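Local structure of esterase D (Cellvibrio japonicus, 2W87) at residues D19-G24 / S28-T33; S70-I73 / G79-T82; V83-T88 / G119-D124. The protein carries a family 35 carbohydrate-binding module, the part present here, which binds glucuronic acid with the help of calcium, and probably hydrolyses feruloyl esters of plant cell walls. All blocks are in the same frame, centred on the assembly; numbering follows the deposited sequence. Where two conformers were deposited one is given.

Contacts 1 and 3 meet beside the sugar site, with centres about 13 Å apart. A31 N lies 2.8 Å from I123 O and T33 OG1 2.8 Å from L120 N, both probable hydrogen bonds, so 28-33 and 119-124 run side by side. They share the glucuronic acid, near H22 and N32 of contact 1 and N122 of contact 3, and one calcium, bound by G29 O and by D124. Contact 2 is a hairpin on the opposite side of the chain's centre from contact 1, about 24 Å between centres and without touch. It reaches contact 3 through packing, L71 CB lying 3.9 Å from V83 CG2, where 79-82 runs on into 83-88.

Contact 1: D19-G24 / S28-T33; sequences DNNHTG and SGFANT. With CA (calcium ion), chain C; CA (calcium ion), chain D; GCU (alpha-D-glucopyranuronic acid), chain E.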
loop_
_atom_site.group_PDB
_atom_site.type_symbol
_atom_site.label_atom_id
_atom_site.label_comp_id
_atom_site.label_asym_id
_atom_site.label_seq_id
_atom_site.Cartn_x
_atom_site.Cartn_y
_atom_site.Cartn_z
ATOM N N ASP A 19 12.721 -3.999 3.766
ATOM C CA ASP A 19 13.314 -4.953 4.672
ATOM C C ASP A 19 12.892 -6.365 4.277
ATOM O O ASP A 19 11.965 -6.569 3.469
ATOM C CB ASP A 19 12.845 -4.705 6.112
ATOM C CG ASP A 19 13.346 -3.423 6.693
ATOM O OD1 ASP A 19 14.064 -2.655 6.014
ATOM O OD2 ASP A 19 13.019 -3.192 7.878
ATOM N N ASN A 20 13.582 -7.336 4.873
ATOM C CA ASN A 20 13.322 -8.751 4.609
ATOM C C ASN A 20 13.666 -9.643 5.795
ATOM O O ASN A 20 13.900 -10.840 5.624
ATOM C CB ASN A 20 14.153 -9.192 3.421
ATOM C CG ASN A 20 15.668 -9.006 3.661
ATOM O OD1 ASN A 20 16.128 -8.663 4.784
ATOM N ND2 ASN A 20 16.432 -9.208 2.622
ATOM N N ASN A 21 13.658 -9.076 6.993
ATOM C CA ASN A 21 14.100 -9.773 8.211
ATOM C C ASN A 21 12.972 -10.430 9.014
ATOM O O ASN A 21 13.174 -10.834 10.162
ATOM C CB ASN A 21 14.866 -8.809 9.118
ATOM C CG ASN A 21 13.996 -7.683 9.631
ATOM O OD1 ASN A 21 13.094 -7.234 8.933
ATOM N ND2 ASN A 21 14.255 -7.228 10.856
ATOM N N HIS A 22 11.787 -10.512 8.435
ATOM C CA HIS A 22 10.703 -11.316 8.991
ATOM C C HIS A 22 10.181 -12.188 7.863
ATOM O O HIS A 22 9.950 -11.694 6.774
ATOM C CB HIS A 22 9.547 -10.435 9.479
ATOM C CG HIS A 22 9.917 -9.480 10.566
ATOM N ND1 HIS A 22 10.366 -9.900 11.799
ATOM C CD2 HIS A 22 9.853 -8.129 10.622
ATOM C CE1 HIS A 22 10.583 -8.842 12.563
ATOM N NE2 HIS A 22 10.290 -7.755 11.867
ATOM N N THR A 23 9.953 -13.468 8.126
ATOM C CA THR A 23 9.502 -14.359 7.075
ATOM C C THR A 23 8.069 -14.072 6.642
ATOM O O THR A 23 7.315 -13.428 7.355
ATOM C CB THR A 23 9.622 -15.827 7.534
ATOM O OG1 THR A 23 8.876 -16.017 8.739
ATOM C CG2 THR A 23 11.112 -16.195 7.773
ATOM N N GLY A 24 7.730 -14.527 5.444
ATOM C CA GLY A 24 6.342 -14.647 4.998
ATOM C C GLY A 24 5.923 -13.651 3.928
ATOM O O GLY A 24 4.814 -13.736 3.424
ATOM N N SER A 28 10.985 -9.462 -3.005
ATOM C CA SER A 28 12.259 -9.395 -2.331
ATOM C C SER A 28 12.168 -8.867 -0.887
ATOM O O SER A 28 13.173 -8.825 -0.161
ATOM C CB SER A 28 13.245 -8.561 -3.140
ATOM O OG SER A 28 12.720 -7.265 -3.391
ATOM N N GLY A 29 10.971 -8.482 -0.447
ATOM C CA GLY A 29 10.821 -7.988 0.919
ATOM C C GLY A 29 9.480 -7.317 1.197
ATOM O O GLY A 29 8.446 -7.709 0.667
ATOM N N PHE A 30 9.532 -6.301 2.043
ATOM C CA PHE A 30 8.354 -5.547 2.433
ATOM C C PHE A 30 8.767 -4.132 2.785
ATOM O O PHE A 30 9.928 -3.878 3.106
ATOM C CB PHE A 30 7.657 -6.216 3.613
ATOM C CG PHE A 30 8.559 -6.511 4.787
ATOM C CD1 PHE A 30 8.826 -5.548 5.742
ATOM C CD2 PHE A 30 9.128 -7.764 4.942
ATOM C CE1 PHE A 30 9.637 -5.828 6.817
ATOM C CE2 PHE A 30 9.929 -8.053 6.015
ATOM C CZ PHE A 30 10.188 -7.089 6.958
ATOM N N ALA A 31 7.841 -3.198 2.650
ATOM C CA ALA A 31 8.114 -1.802 2.985
ATOM C C ALA A 31 7.878 -1.617 4.488
ATOM O O ALA A 31 6.797 -1.932 5.018
ATOM C CB ALA A 31 7.206 -0.870 2.173
ATOM N N ASN A 32 8.883 -1.067 5.163
ATOM C CA ASN A 32 8.830 -0.789 6.590
ATOM C C ASN A 32 8.901 0.721 6.833
ATOM O O ASN A 32 9.971 1.315 6.735
ATOM C CB ASN A 32 10.016 -1.470 7.272
ATOM C CG ASN A 32 10.130 -1.136 8.745
ATOM O OD1 ASN A 32 9.282 -0.426 9.308
ATOM N ND2 ASN A 32 11.188 -1.662 9.387
ATOM N N THR A 33 7.769 1.350 7.108
ATOM C CA THR A 33 7.756 2.799 7.345
ATOM C C THR A 33 8.464 3.173 8.643
ATOM O O THR A 33 8.432 2.421 9.625
ATOM C CB THR A 33 6.324 3.386 7.440
ATOM O OG1 THR A 33 5.581 2.716 8.471
ATOM C CG2 THR A 33 5.610 3.274 6.102
HETATM CA CA CA C . 7.991 0.525 11.012
HETATM CA CA CA D . 6.858 -7.828 -1.111
HETATM C C1 GCU E . 10.114 -3.802 14.764
HETATM C C2 GCU E . 9.936 -4.731 13.562
HETATM C C3 GCU E . 9.819 -3.890 12.294
HETATM C C4 GCU E . 8.597 -3.005 12.427
HETATM C C5 GCU E . 8.757 -2.147 13.691
HETATM C C6 GCU E . 7.547 -1.259 13.947
HETATM O O1 GCU E . 11.300 -3.047 14.521
HETATM O O2 GCU E . 11.064 -5.582 13.452
HETATM O O3 GCU E . 9.700 -4.717 11.135
HETATM O O4 GCU E . 8.445 -2.120 11.288
HETATM O O5 GCU E . 8.912 -2.985 14.836
HETATM O O6A GCU E . 7.143 -0.594 12.982
HETATM O O6B GCU E . 7.033 -1.230 15.091
HETATM O O HOH W 1 15.131 -10.474 0.561
HETATM O O HOH W 2 5.818 1.683 11.194
HETATM O O HOH W 3 10.204 0.936 11.932
HETATM O O HOH W 4 6.340 -0.547 9.513
#
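N32 ND2 donates to D19 OD2 over 2.8 Å in a nearly straight bond (176°). D19 OD2 lies in the plane of the N32 amide, while the N-H comes to it from above the carboxylate plane; the two planes stand 89° apart. D19 OD1 is hydrogen-bonded to T17 OG1, so both carboxylate oxygens are engaged. The other end of the amide, N32 OD1, binds a calcium at 2.3 Å, which fixes the amide's rotation with its oxygen on the metal. That calcium also takes T33 O, N35 OD1, three waters and, from the glucuronic acid, O4 and O6A. H22 also reaches the sugar: its NE2 is hydrogen-bonded to O2 at 2.8 Å and to O3 at 3.2 Å, while W91 stacks on its ring. D19 and F30 form an antiparallel hydrogen-bonded pair, F30 N to D19 O at 2.8 Å and D19 N to F30 O at 2.9 Å. F30 has CG between backbone N and carbonyl carbon (chi1 52°), which brings the ring under D19, whose O sits over one face and whose CB touches F30 CE1 at 3.5 Å. Strands 16-19 and 30-33 form a two-stranded sheet, with A31 packed on V41 of strand 40-47 and F30 against N122 of strand 122-129.

Contact 2: S70-I73 / G79-T82; sequences SLVI and GNYT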
loop_
_atom_site.group_PDB
_atom_site.type_symbol
_atom_site.label_atom_id
_atom_site.label_comp_id
_atom_site.label_asym_id
_atom_site.label_seq_id
_atom_site.Cartn_x
_atom_site.Cartn_y
_atom_site.Cartn_z
ATOM N N SER A 70 -4.280 6.267 5.764
ATOM C CA SER A 70 -5.024 7.102 4.850
ATOM C C SER A 70 -4.519 6.737 3.462
ATOM O O SER A 70 -3.332 6.622 3.260
ATOM C CB SER A 70 -4.750 8.573 5.148
ATOM O OG SER A 70 -5.146 9.374 4.067
ATOM N N LEU A 71 -5.417 6.528 2.519
ATOM C CA LEU A 71 -4.988 6.178 1.173
ATOM C C LEU A 71 -5.521 7.252 0.247
ATOM O O LEU A 71 -6.732 7.447 0.176
ATOM C CB LEU A 71 -5.511 4.797 0.763
ATOM C CG LEU A 71 -4.945 4.350 -0.605
ATOM C CD1 LEU A 71 -4.701 2.872 -0.668
ATOM C CD2 LEU A 71 -5.808 4.791 -1.753
ATOM N N VAL A 72 -4.623 7.952 -0.447
ATOM C CA VAL A 72 -5.034 9.060 -1.321
ATOM C C VAL A 72 -4.548 8.800 -2.738
ATOM O O VAL A 72 -3.511 8.176 -2.951
ATOM C CB VAL A 72 -4.563 10.464 -0.823
ATOM C CG1 VAL A 72 -5.081 10.723 0.593
ATOM C CG2 VAL A 72 -3.021 10.615 -0.879
ATOM N N ILE A 73 -5.328 9.260 -3.708
ATOM C CA ILE A 73 -4.970 9.121 -5.105
ATOM C C ILE A 73 -4.610 10.503 -5.629
ATOM O O ILE A 73 -5.378 11.463 -5.476
ATOM C CB ILE A 73 -6.104 8.508 -5.897
ATOM C CG1 ILE A 73 -6.449 7.133 -5.325
ATOM C CG2 ILE A 73 -5.746 8.391 -7.349
ATOM C CD1 ILE A 73 -7.551 6.426 -6.086
ATOM N N GLY A 79 -9.049 11.411 -4.699
ATOM C CA GLY A 79 -9.698 10.486 -3.753
ATOM C C GLY A 79 -8.960 10.321 -2.445
ATOM O O GLY A 79 -7.726 10.264 -2.430
ATOM N N ASN A 80 -9.728 10.256 -1.352
ATOM C CA ASN A 80 -9.218 10.096 -0.003
ATOM C C ASN A 80 -9.961 8.976 0.731
ATOM O O ASN A 80 -11.144 9.045 0.897
ATOM C CB ASN A 80 -9.338 11.393 0.774
ATOM C CG ASN A 80 -8.579 12.539 0.117
ATOM O OD1 ASN A 80 -7.462 12.842 0.499
ATOM N ND2 ASN A 80 -9.191 13.173 -0.887
ATOM N N TYR A 81 -9.243 7.923 1.114
ATOM C CA TYR A 81 -9.849 6.714 1.632
ATOM C C TYR A 81 -9.197 6.340 2.935
ATOM O O TYR A 81 -8.085 6.801 3.244
ATOM C CB TYR A 81 -9.635 5.561 0.653
ATOM C CG TYR A 81 -10.289 5.741 -0.699
ATOM C CD1 TYR A 81 -11.542 5.214 -0.944
ATOM C CD2 TYR A 81 -9.634 6.397 -1.734
ATOM C CE1 TYR A 81 -12.144 5.359 -2.174
ATOM C CE2 TYR A 81 -10.239 6.567 -2.948
ATOM C CZ TYR A 81 -11.487 6.027 -3.162
ATOM O OH TYR A 81 -12.094 6.186 -4.388
ATOM N N THR A 82 -9.864 5.472 3.686
ATOM C CA THR A 82 -9.337 5.003 4.957
ATOM C C THR A 82 -9.094 3.506 4.843
ATOM O O THR A 82 -9.930 2.814 4.281
ATOM C CB THR A 82 -10.323 5.311 6.098
ATOM O OG1 THR A 82 -11.585 4.679 5.831
ATOM C CG2 THR A 82 -10.524 6.825 6.228
HETATM O O HOH W 5 -7.738 9.625 3.983
#
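L71 and Y81 exchange two backbone hydrogen bonds in a beta hairpin: Y81 N gives to L71 O at 2.7 Å and L71 N to Y81 O at 2.8 Å. Two residues nearer the turn, I73 N bonds to G79 O at 2.9 Å. Segments 70-73 and 80-82 run antiparallel, 156° between their short axes, and the pairs S70-T82 and V72-N80 are non-hydrogen-bonded, their side chains on one face. V72 CA approaches G79 O at 3.2 Å in a CA-H...O contact, giving that oxygen a second, weaker donor. N80 ND2 turns back to G76 O within the connecting turn. L71 and Y81 share the opposite face, and the end of I73 also reaches the Y81 ring. The Y81 ring leans along the neighbouring strand, CG anti to the carbonyl carbon (chi1 -63°); its hydroxyl is hydrogen-bonded to D102 N, and the ring rests on I99 and V101 of strand 95-103. L71 and I73 continue onto strand 106-114, which pairs with the far edge of 69-73. Along one side of the ring, Y81 CD2 lies 4.1 Å from L71 CD2 and Y81 CE2 4.1 Å from I73 CD1, while L71 O sits in the ring plane at its edge.

Contact 3: V83-T88 / G119-D124; sequences VSLPTT and GLPNID. With CA (calcium ion), chain D; GCU (alpha-D-glucopyranuronic acid), chain E.
The puckered pyrrolidine ring of P121 meets L85 along its CG-CD edge. L85 CD1 lies 3.5 Å from P121 CD, and L85 CB sits 3.7 Å from P121 CG, so the leucine lies alongside that bond, base against CG and methyl against CD. The two side chains cross at about a right angle. Y59 of strand 51-60 touches both of them, making a third wall. L85 reaches across because its CG is anti to its carbonyl carbon (chi1 -64°) and the chain then runs extended (chi2 170°), carrying CD1 up against both the proline and L120. There it meets a second methyl, L120 CD2, at 4.1 Å. The backbones stay well apart, the closest CA atoms being those of L85 and P121 at 7.3 Å, and the contact is wholly apolar and buried.

Each segment is fastened elsewhere by polar bonds. L85 pairs through its backbone with R67, and its N also bonds to N68 OD1; at the far end of the loop T88 is held by N61 and T93. Beyond P121 the chain enters strand 122-129, where N122 turns its amide to the glucuronic acid. D124 then binds a calcium twice, through its O at 2.4 Å and its OD1 at 2.4 Å, while its OD2 makes a salt bridge to R58 NH1. That second partner probably helps to set the angle of the carboxylate on the metal. L120 continues inward onto L112 and A114 of strand 106-114.

The loop following strand 80-83 is thereby packed over the entrance to strand 122-129, in the core between the two sheets of a beta-sandwich, the fold of family 35 modules, with the glucuronic acid pocket starting one residue past the proline.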
loop_
_atom_site.group_PDB
_atom_site.type_symbol
_atom_site.label_atom_id
_atom_site.label_comp_id
_atom_site.label_asym_id
_atom_site.label_seq_id
_atom_site.Cartn_x
_atom_site.Cartn_y
_atom_site.Cartn_z
ATOM N N VAL A 83 -7.953 3.008 5.350
ATOM C CA VAL A 83 -7.634 1.583 5.306
ATOM C C VAL A 83 -7.402 1.116 6.731
ATOM O O VAL A 83 -6.554 1.649 7.420
ATOM C CB VAL A 83 -6.369 1.295 4.456
ATOM C CG1 VAL A 83 -6.078 -0.182 4.391
ATOM C CG2 VAL A 83 -6.534 1.844 3.037
ATOM N N SER A 84 -8.194 0.149 7.168
ATOM C CA SER A 84 -8.083 -0.384 8.527
ATOM C C SER A 84 -7.026 -1.461 8.545
ATOM O O SER A 84 -7.100 -2.403 7.748
ATOM C CB SER A 84 -9.407 -0.995 8.959
ATOM O OG SER A 84 -10.433 -0.025 8.941
ATOM N N LEU A 85 -6.096 -1.357 9.484
ATOM C CA LEU A 85 -4.937 -2.242 9.559
ATOM C C LEU A 85 -4.726 -2.721 11.010
ATOM O O LEU A 85 -3.817 -2.287 11.710
ATOM C CB LEU A 85 -3.719 -1.497 9.017
ATOM C CG LEU A 85 -3.798 -1.109 7.524
ATOM C CD1 LEU A 85 -2.642 -0.148 7.124
ATOM C CD2 LEU A 85 -3.787 -2.328 6.625
ATOM N N PRO A 86 -5.564 -3.655 11.453
ATOM C CA PRO A 86 -5.466 -4.211 12.792
ATOM C C PRO A 86 -4.239 -5.070 12.999
ATOM O O PRO A 86 -3.537 -5.412 12.060
ATOM C CB PRO A 86 -6.775 -5.029 12.936
ATOM C CG PRO A 86 -7.169 -5.340 11.537
ATOM C CD PRO A 86 -6.686 -4.217 10.686
ATOM N N THR A 87 -3.947 -5.402 14.248
ATOM C CA THR A 87 -2.811 -6.270 14.509
ATOM C C THR A 87 -3.009 -7.614 13.807
ATOM O O THR A 87 -4.142 -8.072 13.633
ATOM C CB THR A 87 -2.599 -6.490 15.999
ATOM O OG1 THR A 87 -1.541 -7.439 16.173
ATOM C CG2 THR A 87 -3.874 -6.999 16.661
ATOM N N THR A 88 -1.904 -8.227 13.384
ATOM C CA THR A 88 -1.922 -9.581 12.813
ATOM C C THR A 88 -1.391 -10.615 13.801
ATOM O O THR A 88 -1.438 -11.818 13.524
ATOM C CB THR A 88 -1.073 -9.666 11.538
ATOM O OG1 THR A 88 0.289 -9.351 11.853
ATOM C CG2 THR A 88 -1.591 -8.693 10.482
ATOM N N GLY A 119 3.429 4.696 12.742
ATOM C CA GLY A 119 3.672 4.466 11.331
ATOM C C GLY A 119 2.706 3.406 10.831
ATOM O O GLY A 119 1.686 3.108 11.469
ATOM N N LEU A 120 3.009 2.836 9.672
ATOM C CA LEU A 120 2.197 1.767 9.118
ATOM C C LEU A 120 2.613 0.395 9.623
ATOM O O LEU A 120 3.667 0.233 10.216
ATOM C CB LEU A 120 2.300 1.779 7.584
ATOM C CG LEU A 120 1.620 2.937 6.863
ATOM C CD1 LEU A 120 1.953 2.848 5.336
ATOM C CD2 LEU A 120 0.118 2.915 7.086
ATOM N N PRO A 121 1.776 -0.620 9.358
ATOM C CA PRO A 121 2.317 -1.957 9.473
ATOM C C PRO A 121 3.388 -2.146 8.395
ATOM O O PRO A 121 3.597 -1.245 7.563
ATOM C CB PRO A 121 1.118 -2.849 9.161
ATOM C CG PRO A 121 -0.049 -2.000 9.118
ATOM C CD PRO A 121 0.408 -0.612 8.832
ATOM N N ASN A 122 4.069 -3.285 8.412
ATOM C CA ASN A 122 4.949 -3.634 7.302
ATOM C C ASN A 122 4.082 -4.031 6.114
ATOM O O ASN A 122 3.137 -4.808 6.275
ATOM C CB ASN A 122 5.870 -4.779 7.717
ATOM C CG ASN A 122 6.939 -4.350 8.722
ATOM O OD1 ASN A 122 7.286 -3.162 8.826
ATOM N ND2 ASN A 122 7.499 -5.321 9.428
ATOM N N ILE A 123 4.384 -3.505 4.928
ATOM C CA ILE A 123 3.527 -3.693 3.747
ATOM C C ILE A 123 4.229 -4.570 2.730
ATOM O O ILE A 123 5.258 -4.203 2.170
ATOM C CB ILE A 123 3.166 -2.342 3.073
ATOM C CG1 ILE A 123 2.574 -1.362 4.106
ATOM C CG2 ILE A 123 2.315 -2.568 1.820
ATOM C CD1 ILE A 123 1.290 -1.805 4.764
ATOM N N ASP A 124 3.652 -5.728 2.466
ATOM C CA ASP A 124 4.292 -6.683 1.554
ATOM C C ASP A 124 4.082 -6.346 0.099
ATOM O O ASP A 124 5.015 -6.414 -0.708
ATOM C CB ASP A 124 3.744 -8.082 1.809
ATOM C CG ASP A 124 4.334 -9.125 0.898
ATOM O OD1 ASP A 124 5.508 -8.999 0.499
ATOM O OD2 ASP A 124 3.635 -10.121 0.623
HETATM CA CA CA D . 6.858 -7.828 -1.111
HETATM C C1 GCU E . 10.114 -3.802 14.764
HETATM C C2 GCU E . 9.936 -4.731 13.562
HETATM C C3 GCU E . 9.819 -3.890 12.294
HETATM C C4 GCU E . 8.597 -3.005 12.427
HETATM C C5 GCU E . 8.757 -2.147 13.691
HETATM C C6 GCU E . 7.547 -1.259 13.947
HETATM O O1 GCU E . 11.300 -3.047 14.521
HETATM O O2 GCU E . 11.064 -5.582 13.452
HETATM O O3 GCU E . 9.700 -4.717 11.135
HETATM O O4 GCU E . 8.445 -2.120 11.288
HETATM O O5 GCU E . 8.912 -2.985 14.836
HETATM O O6A GCU E . 7.143 -0.594 12.982
HETATM O O6B GCU E . 7.033 -1.230 15.091
#